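Long-range contact in ubiquitin-conjugating enzyme-like protein (Leishmania mexicana, PDB 6ZM3), which probably acts as a ubiquitin E2 variant, a UBC-fold partner of a ubiquitin-conjugating enzyme in ubiquitin-chain assembly: residues 11-16 / 111-116. Sequence-based numbering, arbitrary orientation.
Sequences FRLLEE and TTMELC
E16 OE1 accepts two bonds at the start of helix 113-125. M113 N donates to it on its syn side at 2.9 Å, somewhat out of the carboxylate plane. The N-H...O angle is 157°. A water donates to the same OE1 at 2.6 Å and accepts from E114 N. The first two amides of the helix are thus met by one carboxylate, directly and through water. T112 is the N-cap. With chi1 at 63°, its OG1 turns back over the helix start and accepts from L115 N at 3.2 Å. The contact ties the N-terminal helix of the UBC fold, 9-22, to helix 113-125. The other oxygen of E16, OE2, takes a salt bridge from R12 NE at 2.9 Å, one helical turn back, and a hydrogen bond with Y72 OH. The helix N-terminus and R12 would probably both favour a charged E16. R12 NH2 lies 2.7 Å from T111 O, which sits at the guanidinium edge, and NH1 bonds to R109 O. Beside this polar group, a bend at chi3 (-92°) brings M113 CE to L13 CD2 at 3.6 Å. The two side chains cross at about a right angle, and both touch W45 of strand 44-50.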
loop_
_atom_site.group_PDB
_atom_site.type_symbol
_atom_site.label_atom_id
_atom_site.label_comp_id
_atom_site.label_asym_id
_atom_site.label_seq_id
_atom_site.Cartn_x
_atom_site.Cartn_y
_atom_site.Cartn_z
ATOM N N PHE B 11 -1.260 8.817 -28.940
ATOM C CA PHE B 11 -2.708 8.986 -28.998
ATOM C C PHE B 11 -3.463 7.770 -28.481
ATOM O O PHE B 11 -4.531 7.917 -27.915
ATOM C CB PHE B 11 -3.174 9.358 -30.409
ATOM C CG PHE B 11 -2.860 10.795 -30.757
ATOM C CD1 PHE B 11 -3.572 11.839 -30.176
ATOM C CD2 PHE B 11 -1.796 11.102 -31.592
ATOM C CE1 PHE B 11 -3.271 13.162 -30.476
ATOM C CE2 PHE B 11 -1.512 12.428 -31.916
ATOM C CZ PHE B 11 -2.242 13.459 -31.357
ATOM N N ARG B 12 -2.910 6.567 -28.654
ATOM C CA ARG B 12 -3.447 5.395 -27.968
ATOM C C ARG B 12 -3.444 5.595 -26.448
ATOM O O ARG B 12 -4.434 5.315 -25.786
ATOM C CB ARG B 12 -2.704 4.129 -28.420
ATOM C CG ARG B 12 -3.039 2.895 -27.591
ATOM C CD ARG B 12 -4.520 2.558 -27.522
ATOM N NE ARG B 12 -4.479 1.321 -26.770
ATOM C CZ ARG B 12 -4.414 0.109 -27.313
ATOM N NH1 ARG B 12 -4.481 -0.025 -28.629
ATOM N NH2 ARG B 12 -4.331 -0.951 -26.522
ATOM N N LEU B 13 -2.329 6.095 -25.909
ATOM C CA LEU B 13 -2.231 6.239 -24.459
ATOM C C LEU B 13 -3.119 7.381 -23.958
ATOM O O LEU B 13 -3.731 7.252 -22.903
ATOM C CB LEU B 13 -0.761 6.394 -24.097
ATOM C CG LEU B 13 0.026 5.080 -24.138
ATOM C CD1 LEU B 13 1.512 5.369 -24.076
ATOM C CD2 LEU B 13 -0.377 4.177 -22.992
ATOM N N LEU B 14 -3.259 8.455 -24.761
ATOM C CA LEU B 14 -4.269 9.469 -24.435
ATOM C C LEU B 14 -5.672 8.869 -24.399
ATOM O O LEU B 14 -6.501 9.290 -23.601
ATOM C CB LEU B 14 -4.210 10.607 -25.457
ATOM C CG LEU B 14 -3.075 11.604 -25.244
ATOM C CD1 LEU B 14 -2.721 12.344 -26.530
ATOM C CD2 LEU B 14 -3.413 12.605 -24.138
ATOM N N GLU B 15 -5.982 7.960 -25.337
ATOM C CA GLU B 15 -7.284 7.299 -25.330
ATOM C C GLU B 15 -7.486 6.544 -24.018
ATOM O O GLU B 15 -8.533 6.605 -23.375
ATOM C CB GLU B 15 -7.427 6.339 -26.526
ATOM C CG GLU B 15 -8.798 5.658 -26.586
ATOM C CD GLU B 15 -9.064 4.964 -27.910
ATOM O OE1 GLU B 15 -8.264 4.095 -28.285
ATOM O OE2 GLU B 15 -10.042 5.326 -28.587
ATOM N N GLU B 16 -6.506 5.734 -23.634
ATOM C CA GLU B 16 -6.620 4.988 -22.383
ATOM C C GLU B 16 -6.650 5.930 -21.174
ATOM O O GLU B 16 -7.347 5.650 -20.223
ATOM C CB GLU B 16 -5.468 3.978 -22.304
ATOM C CG GLU B 16 -5.594 2.891 -23.343
ATOM C CD GLU B 16 -4.677 1.694 -23.106
ATOM O OE1 GLU B 16 -4.764 1.043 -22.035
ATOM O OE2 GLU B 16 -3.862 1.462 -23.977
ATOM N N THR B 111 -5.966 -4.701 -27.309
ATOM C CA THR B 111 -6.084 -5.063 -25.911
ATOM C C THR B 111 -5.516 -3.890 -25.094
ATOM O O THR B 111 -4.402 -3.429 -25.344
ATOM C CB THR B 111 -5.554 -6.502 -25.697
ATOM O OG1 THR B 111 -4.847 -6.946 -26.856
ATOM C CG2 THR B 111 -6.645 -7.542 -25.632
ATOM N N THR B 112 -6.318 -3.391 -24.152
ATOM C CA THR B 112 -5.914 -2.237 -23.346
ATOM C C THR B 112 -5.288 -2.697 -22.033
ATOM O O THR B 112 -5.488 -3.849 -21.627
ATOM C CB THR B 112 -7.122 -1.357 -23.037
ATOM O OG1 THR B 112 -8.010 -2.145 -22.259
ATOM C CG2 THR B 112 -7.849 -0.925 -24.295
ATOM N N MET B 113 -4.580 -1.784 -21.346
ATOM C CA MET B 113 -4.019 -2.122 -20.038
ATOM C C MET B 113 -5.104 -2.581 -19.069
ATOM O O MET B 113 -4.890 -3.525 -18.310
ATOM C CB MET B 113 -3.227 -0.961 -19.433
ATOM C CG MET B 113 -1.965 -0.666 -20.180
ATOM S SD MET B 113 -1.116 0.744 -19.460
ATOM C CE MET B 113 -1.800 2.078 -20.441
ATOM N N GLU B 114 -6.287 -1.945 -19.096
ATOM C CA GLU B 114 -7.364 -2.388 -18.236
ATOM C C GLU B 114 -7.807 -3.833 -18.534
ATOM O O GLU B 114 -8.095 -4.617 -17.613
ATOM C CB GLU B 114 -8.517 -1.379 -18.287
ATOM C CG GLU B 114 -9.661 -1.794 -17.394
ATOM C CD GLU B 114 -10.907 -0.925 -17.386
ATOM O OE1 GLU B 114 -10.915 0.126 -18.068
ATOM O OE2 GLU B 114 -11.867 -1.309 -16.678
ATOM N N LEU B 115 -7.922 -4.176 -19.824
ATOM C CA LEU B 115 -8.278 -5.546 -20.190
ATOM C C LEU B 115 -7.175 -6.529 -19.757
ATOM O O LEU B 115 -7.490 -7.619 -19.284
ATOM C CB LEU B 115 -8.614 -5.613 -21.690
ATOM C CG LEU B 115 -9.170 -6.943 -22.228
ATOM C CD1 LEU B 115 -10.373 -7.453 -21.436
ATOM C CD2 LEU B 115 -9.532 -6.797 -23.695
ATOM N N CYS B 116 -5.902 -6.147 -19.882
ATOM C CA CYS B 116 -4.802 -6.997 -19.406
ATOM C C CYS B 116 -5.004 -7.347 -17.938
ATOM O O CYS B 116 -4.890 -8.522 -17.556
ATOM C CB CYS B 116 -3.404 -6.393 -19.568
ATOM S SG CYS B 116 -2.808 -6.196 -21.265
HETATM O O HOH W 1 -6.650 0.976 -20.206
#